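Local structure of alginate lyase, family PL7 (Zobellia galactanivorans, 4BE3) at residues Thr1-Glu6 and Asn29-Asp34; Arg65-Gln70 and Tyr255-Ala260; Lys126-His131 and Ser172-Pro177; Lys150-Ser155 and Asp226-Ile231. The protein cleaves alginate from the ends of its chains as an exolytic lyase of polysaccharide lyase family 7. One frame throughout, in Å; residues are numbered along the deposited sequence.

Contact 1. Residues Thr1-Glu6 and Asn29-Asp34; sequences TKYPSE and NYAKDD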
# COMPACT_ATOMS: atom_id res chain seq x y z
N THR A 1 26.19 2.71 -21.69
CA THR A 1 25.33 1.58 -22.16
C THR A 1 24.32 1.09 -21.06
O THR A 1 23.42 0.28 -21.34
CB THR A 1 26.13 0.35 -22.73
OG1 THR A 1 26.50 -0.50 -21.63
CG2 THR A 1 27.41 0.75 -23.57
N LYS A 2 24.41 1.62 -19.83
CA LYS A 2 23.46 1.23 -18.82
C LYS A 2 22.08 1.85 -18.97
O LYS A 2 21.90 2.88 -19.54
CB LYS A 2 23.93 1.40 -17.38
CG LYS A 2 25.42 1.09 -17.20
CD LYS A 2 25.58 1.06 -15.71
CE LYS A 2 26.92 0.43 -15.43
NZ LYS A 2 26.78 0.27 -13.98
N TYR A 3 21.09 1.10 -18.47
CA TYR A 3 19.72 1.57 -18.37
C TYR A 3 19.58 2.05 -16.88
O TYR A 3 20.20 1.54 -15.99
CB TYR A 3 18.75 0.39 -18.63
CG TYR A 3 18.71 0.04 -20.10
CD1 TYR A 3 17.96 0.86 -20.95
CD2 TYR A 3 19.49 -1.04 -20.63
CE1 TYR A 3 17.94 0.59 -22.31
CE2 TYR A 3 19.47 -1.33 -21.98
CZ TYR A 3 18.67 -0.52 -22.82
OH TYR A 3 18.58 -0.67 -24.21
N PRO A 4 18.72 3.02 -16.69
CA PRO A 4 18.38 3.48 -15.33
C PRO A 4 18.00 2.31 -14.44
O PRO A 4 18.33 2.36 -13.19
CB PRO A 4 17.15 4.35 -15.62
CG PRO A 4 17.53 5.00 -16.95
CD PRO A 4 18.02 3.80 -17.76
N SER A 5 17.38 1.19 -15.00
CA SER A 5 16.95 0.12 -14.11
C SER A 5 18.17 -0.54 -13.48
O SER A 5 18.00 -1.20 -12.47
CB SER A 5 16.14 -0.96 -14.84
OG SER A 5 16.82 -1.32 -16.08
N GLU A 6 19.34 -0.36 -14.09
CA GLU A 6 20.53 -0.97 -13.46
C GLU A 6 20.94 -0.24 -12.20
O GLU A 6 21.73 -0.74 -11.44
CB GLU A 6 21.70 -0.95 -14.41
CG GLU A 6 21.43 -1.85 -15.66
CD GLU A 6 22.54 -1.83 -16.70
OE1 GLU A 6 23.73 -2.08 -16.33
OE2 GLU A 6 22.21 -1.52 -17.91
N ASN A 29 15.13 -2.00 -18.31
CA ASN A 29 15.83 -1.85 -19.59
C ASN A 29 15.15 -0.89 -20.54
O ASN A 29 14.90 -1.23 -21.72
CB ASN A 29 16.03 -3.20 -20.25
CG ASN A 29 16.86 -4.11 -19.38
OD1 ASN A 29 17.76 -3.60 -18.66
ND2 ASN A 29 16.56 -5.45 -19.35
N TYR A 30 14.85 0.33 -20.05
CA TYR A 30 14.23 1.35 -20.91
C TYR A 30 14.97 2.60 -20.77
O TYR A 30 15.26 2.98 -19.62
CB TYR A 30 12.82 1.53 -20.48
CG TYR A 30 12.16 2.64 -21.31
CD1 TYR A 30 11.74 2.40 -22.58
CD2 TYR A 30 12.03 3.96 -20.76
CE1 TYR A 30 11.13 3.41 -23.39
CE2 TYR A 30 11.39 4.93 -21.50
CZ TYR A 30 10.96 4.65 -22.81
OH TYR A 30 10.38 5.65 -23.55
N ALA A 31 15.30 3.26 -21.89
CA ALA A 31 15.89 4.62 -21.78
C ALA A 31 15.40 5.35 -23.00
O ALA A 31 14.93 4.71 -23.99
CB ALA A 31 17.45 4.59 -21.76
N LYS A 32 15.50 6.69 -22.98
CA LYS A 32 15.28 7.38 -24.20
C LYS A 32 16.20 8.56 -24.15
O LYS A 32 16.20 9.39 -23.17
CB LYS A 32 13.82 7.81 -24.31
CG LYS A 32 13.77 8.69 -25.57
CD LYS A 32 12.74 8.26 -26.57
CE LYS A 32 11.40 8.91 -26.30
NZ LYS A 32 10.92 9.19 -27.68
N ASP A 33 17.07 8.67 -25.16
CA ASP A 33 18.04 9.72 -25.27
C ASP A 33 17.35 11.11 -25.09
O ASP A 33 16.19 11.34 -25.58
CB ASP A 33 18.60 9.79 -26.71
CG ASP A 33 19.53 8.61 -27.02
OD1 ASP A 33 19.92 7.85 -26.17
OD2 ASP A 33 19.93 8.55 -28.19
N ASP A 34 18.10 12.00 -24.44
CA ASP A 34 17.59 13.40 -24.14
C ASP A 34 16.45 13.48 -23.13
O ASP A 34 15.98 14.62 -22.95
CB ASP A 34 17.07 14.08 -25.39
CG ASP A 34 18.18 14.45 -26.36
OD1 ASP A 34 19.42 14.35 -26.00
OD2 ASP A 34 17.74 14.80 -27.50
O HOH W 1 15.56 1.55 -17.28
O HOH W 2 18.15 -3.43 -15.84

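Contact 2. Residues Arg65-Gln70 and Tyr255-Ala260; sequences RTELGQ and YFKLGA. With SRT (S,R meso-tartaric acid), chain C.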
# COMPACT_ATOMS: atom_id res chain seq x y z
N ARG A 65 7.11 17.36 -18.14
CA ARG A 65 7.95 16.64 -17.10
C ARG A 65 8.64 15.44 -17.80
O ARG A 65 8.12 14.96 -18.81
CB ARG A 65 7.05 16.11 -15.96
CG ARG A 65 6.14 14.93 -16.38
CD ARG A 65 5.07 14.66 -15.32
NE ARG A 65 3.99 15.69 -15.43
CZ ARG A 65 3.28 16.09 -14.39
NH1 ARG A 65 3.70 15.73 -13.14
NH2 ARG A 65 2.20 16.85 -14.54
N THR A 66 9.75 15.00 -17.21
CA THR A 66 10.22 13.60 -17.45
C THR A 66 10.23 13.06 -16.05
O THR A 66 11.11 13.52 -15.21
CB THR A 66 11.60 13.62 -18.03
OG1 THR A 66 11.53 14.19 -19.35
CG2 THR A 66 12.10 12.15 -18.14
N GLU A 67 9.25 12.22 -15.66
CA GLU A 67 9.12 12.01 -14.17
C GLU A 67 8.49 10.59 -14.00
O GLU A 67 7.51 10.23 -14.75
CB GLU A 67 8.09 13.09 -13.67
CG GLU A 67 8.02 13.13 -12.14
CD GLU A 67 7.01 14.13 -11.64
OE1 GLU A 67 5.89 14.29 -12.25
OE2 GLU A 67 7.32 14.70 -10.57
N LEU A 68 8.96 9.94 -12.97
CA LEU A 68 8.36 8.58 -12.60
C LEU A 68 7.09 8.77 -11.83
O LEU A 68 7.01 9.76 -11.02
CB LEU A 68 9.37 7.94 -11.69
CG LEU A 68 10.74 7.77 -12.23
CD1 LEU A 68 11.53 6.97 -11.14
CD2 LEU A 68 10.73 6.89 -13.52
N GLY A 69 6.13 7.84 -11.88
CA GLY A 69 4.98 7.87 -10.98
C GLY A 69 4.94 6.45 -10.37
O GLY A 69 5.13 5.42 -11.11
N GLN A 70 4.71 6.43 -9.08
CA GLN A 70 4.69 5.10 -8.40
C GLN A 70 3.40 4.35 -8.81
O GLN A 70 2.26 4.88 -8.74
CB GLN A 70 4.70 5.37 -6.88
CG GLN A 70 4.53 4.12 -6.05
CD GLN A 70 4.49 4.52 -4.59
OE1 GLN A 70 3.96 5.65 -4.25
NE2 GLN A 70 4.86 3.60 -3.66
N TYR A 255 0.08 8.81 -4.62
CA TYR A 255 1.24 8.05 -4.92
C TYR A 255 2.44 8.97 -5.07
O TYR A 255 2.25 10.21 -5.24
CB TYR A 255 1.07 7.22 -6.22
CG TYR A 255 0.66 8.04 -7.43
CD1 TYR A 255 -0.69 8.22 -7.72
CD2 TYR A 255 1.63 8.57 -8.33
CE1 TYR A 255 -1.08 8.91 -8.88
CE2 TYR A 255 1.26 9.27 -9.46
CZ TYR A 255 -0.10 9.45 -9.73
OH TYR A 255 -0.52 10.13 -10.84
N PHE A 256 3.62 8.42 -4.93
CA PHE A 256 4.83 9.28 -5.10
C PHE A 256 5.16 9.51 -6.51
O PHE A 256 4.84 8.71 -7.42
CB PHE A 256 6.09 8.61 -4.48
CG PHE A 256 6.05 8.58 -2.97
CD1 PHE A 256 6.08 9.76 -2.30
CD2 PHE A 256 6.01 7.36 -2.21
CE1 PHE A 256 6.11 9.82 -0.88
CE2 PHE A 256 6.13 7.36 -0.78
CZ PHE A 256 6.09 8.62 -0.10
N LYS A 257 5.87 10.64 -6.79
CA LYS A 257 6.49 10.87 -8.10
C LYS A 257 7.88 11.45 -7.90
O LYS A 257 8.16 12.07 -6.84
CB LYS A 257 5.67 11.95 -8.90
CG LYS A 257 4.19 11.52 -9.02
CD LYS A 257 3.46 12.35 -10.15
CE LYS A 257 3.99 11.68 -11.44
NZ LYS A 257 3.80 12.50 -12.66
N LEU A 258 8.73 11.23 -8.86
CA LEU A 258 10.16 11.62 -8.69
C LEU A 258 10.67 11.84 -10.07
O LEU A 258 10.44 10.97 -11.01
CB LEU A 258 10.87 10.41 -8.04
CG LEU A 258 12.38 10.59 -7.87
CD1 LEU A 258 12.83 9.80 -6.56
CD2 LEU A 258 13.22 10.05 -9.02
N GLY A 259 11.54 12.88 -10.24
CA GLY A 259 12.23 13.08 -11.54
C GLY A 259 12.42 14.60 -11.77
O GLY A 259 12.89 15.29 -10.81
N ALA A 260 12.10 15.07 -12.99
CA ALA A 260 12.21 16.50 -13.33
C ALA A 260 10.87 16.97 -13.86
O ALA A 260 10.55 16.76 -15.03
CB ALA A 260 13.31 16.69 -14.35
O1 SRT C . -0.52 14.61 -13.02
O11 SRT C . 1.24 13.80 -11.77
C1 SRT C . 0.37 13.79 -12.66
C2 SRT C . 0.67 12.54 -13.42
O2 SRT C . 0.84 11.31 -12.68
C3 SRT C . 0.59 12.60 -14.92
O3 SRT C . 1.88 13.04 -14.98
C4 SRT C . 0.28 11.38 -15.67
O4 SRT C . 1.15 10.77 -16.30
O41 SRT C . -0.82 10.86 -15.56
O HOH W 3 4.63 10.79 -14.46

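Contact 3. Residues Lys126-His131 and Ser172-Pro177; sequences KKFPGH and SYPEEP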
# COMPACT_ATOMS: atom_id res chain seq x y z
N LYS A 126 14.86 25.94 -7.04
CA LYS A 126 14.69 27.13 -7.90
C LYS A 126 16.01 27.96 -7.87
O LYS A 126 16.60 28.17 -6.77
CB LYS A 126 13.57 27.91 -7.28
CG LYS A 126 13.36 29.30 -8.07
CD LYS A 126 12.10 29.94 -7.45
CE LYS A 126 12.02 31.42 -8.01
NZ LYS A 126 10.78 32.09 -7.41
N LYS A 127 16.46 28.41 -9.05
CA LYS A 127 17.73 29.18 -9.02
C LYS A 127 17.56 30.27 -10.08
O LYS A 127 17.32 30.01 -11.23
CB LYS A 127 18.96 28.28 -9.31
CG LYS A 127 20.28 29.11 -9.13
CD LYS A 127 21.50 28.38 -9.65
CE LYS A 127 21.56 28.39 -11.15
NZ LYS A 127 21.64 29.83 -11.75
N PHE A 128 17.71 31.54 -9.63
CA PHE A 128 17.67 32.63 -10.63
C PHE A 128 18.85 32.62 -11.58
O PHE A 128 19.95 32.13 -11.28
CB PHE A 128 17.68 33.96 -9.85
CG PHE A 128 16.36 34.17 -9.03
CD1 PHE A 128 15.22 34.67 -9.71
CD2 PHE A 128 16.30 33.81 -7.68
CE1 PHE A 128 14.02 34.88 -9.01
CE2 PHE A 128 15.07 33.98 -6.97
CZ PHE A 128 13.90 34.47 -7.61
N PRO A 129 18.64 33.17 -12.77
CA PRO A 129 19.68 33.13 -13.74
C PRO A 129 20.91 33.86 -13.20
O PRO A 129 20.79 34.91 -12.57
CB PRO A 129 19.13 34.05 -14.85
CG PRO A 129 17.59 33.73 -14.86
CD PRO A 129 17.33 33.59 -13.34
N GLY A 130 22.08 33.31 -13.52
CA GLY A 130 23.34 33.97 -13.03
C GLY A 130 23.71 33.65 -11.60
O GLY A 130 24.88 33.74 -11.33
N HIS A 131 22.81 33.19 -10.72
CA HIS A 131 23.16 32.87 -9.37
C HIS A 131 23.96 31.60 -9.28
O HIS A 131 23.78 30.71 -10.13
CB HIS A 131 21.90 32.68 -8.44
CG HIS A 131 21.20 33.99 -8.14
ND1 HIS A 131 20.10 34.10 -7.34
CD2 HIS A 131 21.51 35.26 -8.59
CE1 HIS A 131 19.72 35.42 -7.31
NE2 HIS A 131 20.59 36.12 -8.06
N SER A 172 14.92 41.40 -13.17
CA SER A 172 15.83 41.71 -12.09
C SER A 172 15.52 40.71 -10.93
O SER A 172 14.35 40.32 -10.76
CB SER A 172 15.66 43.15 -11.61
OG SER A 172 14.41 43.36 -11.08
N TYR A 173 16.55 40.23 -10.26
CA TYR A 173 16.38 39.06 -9.36
C TYR A 173 16.71 39.48 -7.95
O TYR A 173 17.53 40.42 -7.74
CB TYR A 173 17.39 37.97 -9.80
CG TYR A 173 17.28 37.72 -11.26
CD1 TYR A 173 16.02 37.57 -11.87
CD2 TYR A 173 18.43 37.68 -12.07
CE1 TYR A 173 15.93 37.37 -13.27
CE2 TYR A 173 18.35 37.48 -13.46
CZ TYR A 173 17.10 37.38 -14.07
OH TYR A 173 16.93 37.27 -15.40
N PRO A 174 16.16 38.80 -6.97
CA PRO A 174 16.60 39.05 -5.59
C PRO A 174 18.07 38.58 -5.50
O PRO A 174 18.60 37.90 -6.46
CB PRO A 174 15.82 38.07 -4.73
CG PRO A 174 14.98 37.24 -5.63
CD PRO A 174 15.18 37.64 -7.11
N GLU A 175 18.71 38.91 -4.42
CA GLU A 175 20.11 38.44 -4.34
C GLU A 175 20.12 36.90 -4.08
O GLU A 175 19.11 36.30 -3.68
CB GLU A 175 20.84 39.11 -3.25
CG GLU A 175 20.40 38.65 -1.95
CD GLU A 175 21.17 39.38 -0.79
OE1 GLU A 175 21.67 40.51 -0.96
OE2 GLU A 175 21.25 38.84 0.34
N GLU A 176 21.21 36.29 -4.39
CA GLU A 176 21.25 34.79 -4.24
C GLU A 176 21.15 34.46 -2.76
O GLU A 176 21.68 35.23 -1.88
CB GLU A 176 22.44 34.12 -4.96
CG GLU A 176 23.61 34.20 -4.12
CD GLU A 176 24.82 33.51 -4.70
OE1 GLU A 176 24.74 32.78 -5.64
OE2 GLU A 176 25.92 33.72 -4.13
N PRO A 177 20.51 33.32 -2.43
CA PRO A 177 20.39 32.97 -1.05
C PRO A 177 21.76 32.53 -0.55
O PRO A 177 22.35 31.56 -1.10
CB PRO A 177 19.40 31.78 -1.10
CG PRO A 177 19.50 31.17 -2.48
CD PRO A 177 19.70 32.45 -3.33

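Contact 4. Residues Lys150-Ser155 and Asp226-Ile231; sequences KRWDYS and DIPQQI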
# COMPACT_ATOMS: atom_id res chain seq x y z
N LYS A 150 -10.16 27.68 -6.45
CA LYS A 150 -9.67 28.63 -5.45
C LYS A 150 -8.47 28.03 -4.66
O LYS A 150 -8.11 28.55 -3.58
CB LYS A 150 -10.76 28.91 -4.43
CG LYS A 150 -11.96 29.74 -4.98
CD LYS A 150 -13.20 29.22 -4.20
CE LYS A 150 -14.53 30.02 -4.42
NZ LYS A 150 -14.49 31.27 -3.59
N ARG A 151 -7.93 26.91 -5.13
CA ARG A 151 -6.79 26.26 -4.39
C ARG A 151 -5.56 27.13 -4.31
O ARG A 151 -5.41 28.10 -5.05
CB ARG A 151 -6.40 24.98 -5.11
CG ARG A 151 -5.82 25.26 -6.53
CD ARG A 151 -5.62 23.93 -7.32
NE ARG A 151 -5.13 24.22 -8.69
CZ ARG A 151 -5.85 24.84 -9.63
NH1 ARG A 151 -7.07 25.30 -9.38
NH2 ARG A 151 -5.35 25.10 -10.82
N TRP A 152 -4.59 26.74 -3.44
CA TRP A 152 -3.28 27.43 -3.44
C TRP A 152 -2.31 26.46 -2.77
O TRP A 152 -2.76 25.51 -2.10
CB TRP A 152 -3.42 28.74 -2.58
CG TRP A 152 -4.30 28.70 -1.33
CD1 TRP A 152 -5.60 29.11 -1.22
CD2 TRP A 152 -3.93 28.20 0.01
NE1 TRP A 152 -6.02 28.93 0.09
CE2 TRP A 152 -5.03 28.39 0.84
CE3 TRP A 152 -2.72 27.64 0.54
CZ2 TRP A 152 -5.02 28.09 2.20
CZ3 TRP A 152 -2.69 27.34 1.92
CH2 TRP A 152 -3.83 27.53 2.72
N ASP A 153 -1.05 26.81 -2.91
CA ASP A 153 0.09 26.10 -2.32
C ASP A 153 0.63 27.01 -1.22
O ASP A 153 0.70 28.24 -1.39
CB ASP A 153 1.21 25.98 -3.32
CG ASP A 153 1.06 24.84 -4.32
OD1 ASP A 153 -0.07 24.42 -4.68
OD2 ASP A 153 2.12 24.38 -4.80
N TYR A 154 1.08 26.42 -0.13
CA TYR A 154 1.77 27.14 0.92
C TYR A 154 3.19 26.65 0.92
O TYR A 154 3.45 25.44 0.96
CB TYR A 154 1.12 26.75 2.20
CG TYR A 154 1.83 27.42 3.36
CD1 TYR A 154 2.07 28.82 3.37
CD2 TYR A 154 2.44 26.63 4.37
CE1 TYR A 154 2.82 29.42 4.45
CE2 TYR A 154 3.07 27.22 5.46
CZ TYR A 154 3.26 28.59 5.50
OH TYR A 154 3.95 29.07 6.55
N SER A 155 4.17 27.56 0.72
CA SER A 155 5.52 27.18 0.44
C SER A 155 6.44 27.35 1.65
O SER A 155 6.41 28.41 2.34
CB SER A 155 6.07 28.13 -0.74
OG SER A 155 7.33 27.65 -1.10
N ASP A 226 -7.53 31.45 8.76
CA ASP A 226 -6.37 30.58 8.75
C ASP A 226 -5.49 30.62 7.48
O ASP A 226 -4.41 30.04 7.49
CB ASP A 226 -6.80 29.10 8.90
CG ASP A 226 -7.42 28.79 10.26
OD1 ASP A 226 -6.89 29.21 11.29
OD2 ASP A 226 -8.47 28.09 10.26
N ILE A 227 -5.90 31.30 6.43
CA ILE A 227 -5.01 31.34 5.25
C ILE A 227 -3.73 32.08 5.59
O ILE A 227 -3.79 33.23 6.06
CB ILE A 227 -5.76 32.00 4.09
CG1 ILE A 227 -7.07 31.27 3.80
CG2 ILE A 227 -4.83 32.27 2.86
CD1 ILE A 227 -7.85 31.84 2.63
N PRO A 228 -2.57 31.50 5.40
CA PRO A 228 -1.36 32.28 5.75
C PRO A 228 -1.19 33.63 4.99
O PRO A 228 -1.58 33.80 3.84
CB PRO A 228 -0.21 31.34 5.34
CG PRO A 228 -0.79 29.95 5.38
CD PRO A 228 -2.25 30.13 4.95
N GLN A 229 -0.54 34.60 5.63
CA GLN A 229 -0.21 35.82 4.87
C GLN A 229 0.55 35.59 3.61
O GLN A 229 0.40 36.37 2.62
CB GLN A 229 0.59 36.78 5.81
CG GLN A 229 0.59 38.28 5.28
CD GLN A 229 -0.81 38.99 5.34
OE1 GLN A 229 -1.69 38.56 6.07
NE2 GLN A 229 -1.05 40.08 4.50
N GLN A 230 1.39 34.50 3.52
CA GLN A 230 2.11 34.25 2.33
C GLN A 230 1.14 34.07 1.17
O GLN A 230 1.51 34.51 0.06
CB GLN A 230 2.94 32.92 2.46
CG GLN A 230 3.70 32.63 1.13
CD GLN A 230 4.36 31.22 1.23
OE1 GLN A 230 5.46 31.01 1.97
NE2 GLN A 230 3.67 30.27 0.69
N ILE A 231 0.01 33.43 1.44
CA ILE A 231 -0.97 33.12 0.33
C ILE A 231 -1.62 34.49 -0.09
O ILE A 231 -1.68 34.82 -1.23
CB ILE A 231 -2.11 32.25 0.80
CG1 ILE A 231 -1.61 30.88 1.35
CG2 ILE A 231 -3.15 32.10 -0.33
CD1 ILE A 231 -0.50 30.34 0.60

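Contact 1. Residues Thr1-Glu6 and Asn29-Asp34
The N-terminal segment of the chain, 1-6, lies as a turn against the loop 29-34, where the ring of Y3 packs on the backbone of N29. The carbonyl carbon C of N29 sits over one face of that ring, toward the rim, 3.3 Å from Y3 CD1. N29 CB adds a CH-pi contact over the face, 4.2 Å from the centroid of the Y3 ring. At the ring edge lies A31 N. A31 CB touches Y3 CD1 at 3.9 Å and also meets P4 CD.

One direct hydrogen bond joins the segments. N29 N donates to S5 OG over 2.9 Å (N-H...O angle 163°). S5 OG stands between its own backbone N and carbonyl carbon (chi1 47°), and this turns it to N29. One water accepts from S5 N and Y30 N. Another donates to N29 OD1 and is hydrogen-bonded to S5 OG.

Within the turn, E6 N donates to Y3 O, and Y3 N donates to E6 OE2 from above the carboxylate plane.

The contact lies at the surface, where the chain start meets the loop between strands 23-24 and 36-41. P4 rests on F36 and V38, and K2 NZ forms a salt bridge with D45 of strand 44-52.

Contact 2. Residues Arg65-Gln70 and Tyr255-Ala260
E67 OE1 takes two cationic partners at once. K257 NZ donates to E67 OE1 across the strands at 2.8 Å, from above the carboxylate plane. R65 NH1 donates to E67 OE1 at 2.8 Å, nearly along the C-O axis and in the guanidinium plane. The carboxylate probably offsets both positive charges and fixes the two side chains beside the bound meso-tartaric acid.

K257 is bent at chi3 (77°), which brings NZ to the ligand. K257 NZ lies 3.0 Å from tartrate O11 and 3.1 Å from tartrate O3. With E67 OE1 and a water that donates to E67 O, four oxygens share its three N-H groups, so not all can be full bonds at once. O3 lies over the centre of one face of the R65 guanidinium. Y255 OH shares a 2.6 Å hydrogen bond with tartrate O2, which lies at the ring edge. R65, Y255 and K257 thus line the ligand pocket, which T60, H111 and H23 help to complete.

The two strands run antiparallel, with T66-A260 and L68-L258 as hydrogen-bonded pairs. Q70 N donates to F256 O, and F256 N returns a nearly straight bond to Q70 OE1 (2.9 Å, 176°). The side chains of L68 and L258 lie side by side, L68 CD1 to L258 CD2 4.1 Å. The backbone angles of G259, where the chain turns a corner, call for glycine.

Strand 65-70 also pairs with strand 14-17, and 254-258 with 104-112. L68 and L258 pack on F49 of the second sheet, consistent with the beta-jelly roll of family PL7.

Contact 3. Residues Lys126-His131 and Ser172-Pro177
P174 presses its ring edge onto the flat side of F128. Its CD stands over one face of the phenyl ring, 3.5 Å from the centroid and 16° off the normal, and CG touches F128 CE2 at the rim.

The neighbouring pair repeats this shape with the roles exchanged. P129 is now the bump and the ring of Y173 is the flat floor. P129 CD lies 4.0 Å from the centroid of the Y173 ring, over its face, while P129 CG reaches Y173 OH at 3.6 Å. The two aromatic rings slide past each other. Their planes are 30° apart and they barely overlap, so they meet at F128 CD1 and Y173 CD1, 3.7 Å apart. Prolines and rings thus interlock across the two segments.

H131 fits a slot. Its imidazole is held between F128 CB of its own segment on one face and E176 CB on the opposite face, the latter 3.6 Å from the ring centroid. E176 has CG between its backbone N and carbonyl carbon (chi1 83°). From there the extended chain passes the ring and lets OE1 accept from T132 N and K133 N.

A type II turn from F128 to H131 shapes the first segment. K127 NZ braces it by donating to F128 O and H131 O.

The contact packs the hairpin turn between strands 121-126 and 133-141 against the loop that leads to strand 181-182. The ring of Y103 meets that of F128, and P177 rests on S135 of strand 133-141.

Contact 4. Residues Lys150-Ser155 and Asp226-Ile231
Apolar packing carries most of this contact, with the indole of W152 lying against I231. I231 CG1 makes a CH-pi contact over one face of the six-membered ring of W152, 3.8 Å from its centroid, and CG2 reaches W152 CG. I231 CD1 comes within 3.5 Å of W152 CE3. W152 has CG between its backbone N and carbonyl carbon (chi1 36°), which turns the ring toward the helix start. Its far rim meets P228 CD at CH2 and I227 CG1 at CZ2, the latter at 4.1 Å.

A second CH-pi contact lies beside the first. P228 CG stands over one face of the Y154 ring, 4.0 Å from the centroid. I231 CD1 lies at the ring's edge, 4.1 Å from Y154 CD1. P228 is also the N-cap residue of helix 229-234, and its O accepts from I231 N.

Polar groups come close where the Q230 amide lies beside the S155 backbone. W152 NE1 donates to G242 O, D153 forms a salt bridge with K122, and S155 OG bonds to N139.

The join is therefore mainly hydrophobic. Aliphatic groups on aromatic faces hold the helix start to W152 and to Y154 of strand 153-157, while the indole N-H and the D153 carboxylate have polar partners of their own.

How the contacts relate
From the N terminus, contact 1 closes first, joining the chain start to the loop before strand 36-41. It is complete before contact 2 opens at strand 65-70. Contact 2 closes last, when strand 254-258 returns beside 65-70, and the long excursion between them holds contacts 3 and 4. These two cross: 126-131 comes first, then 150-155, 172-177 and 226-231. Contact 3 joins the loop between strands 121-126 and 133-141 to the loop before strand 181-182. Contact 4 sets helix 229-234 on strand 153-157 of the same sheet. Contacts 1 and 4 lie on opposite sides of the chain's centre, their centres about 40 Å apart. No two of the contacts touch.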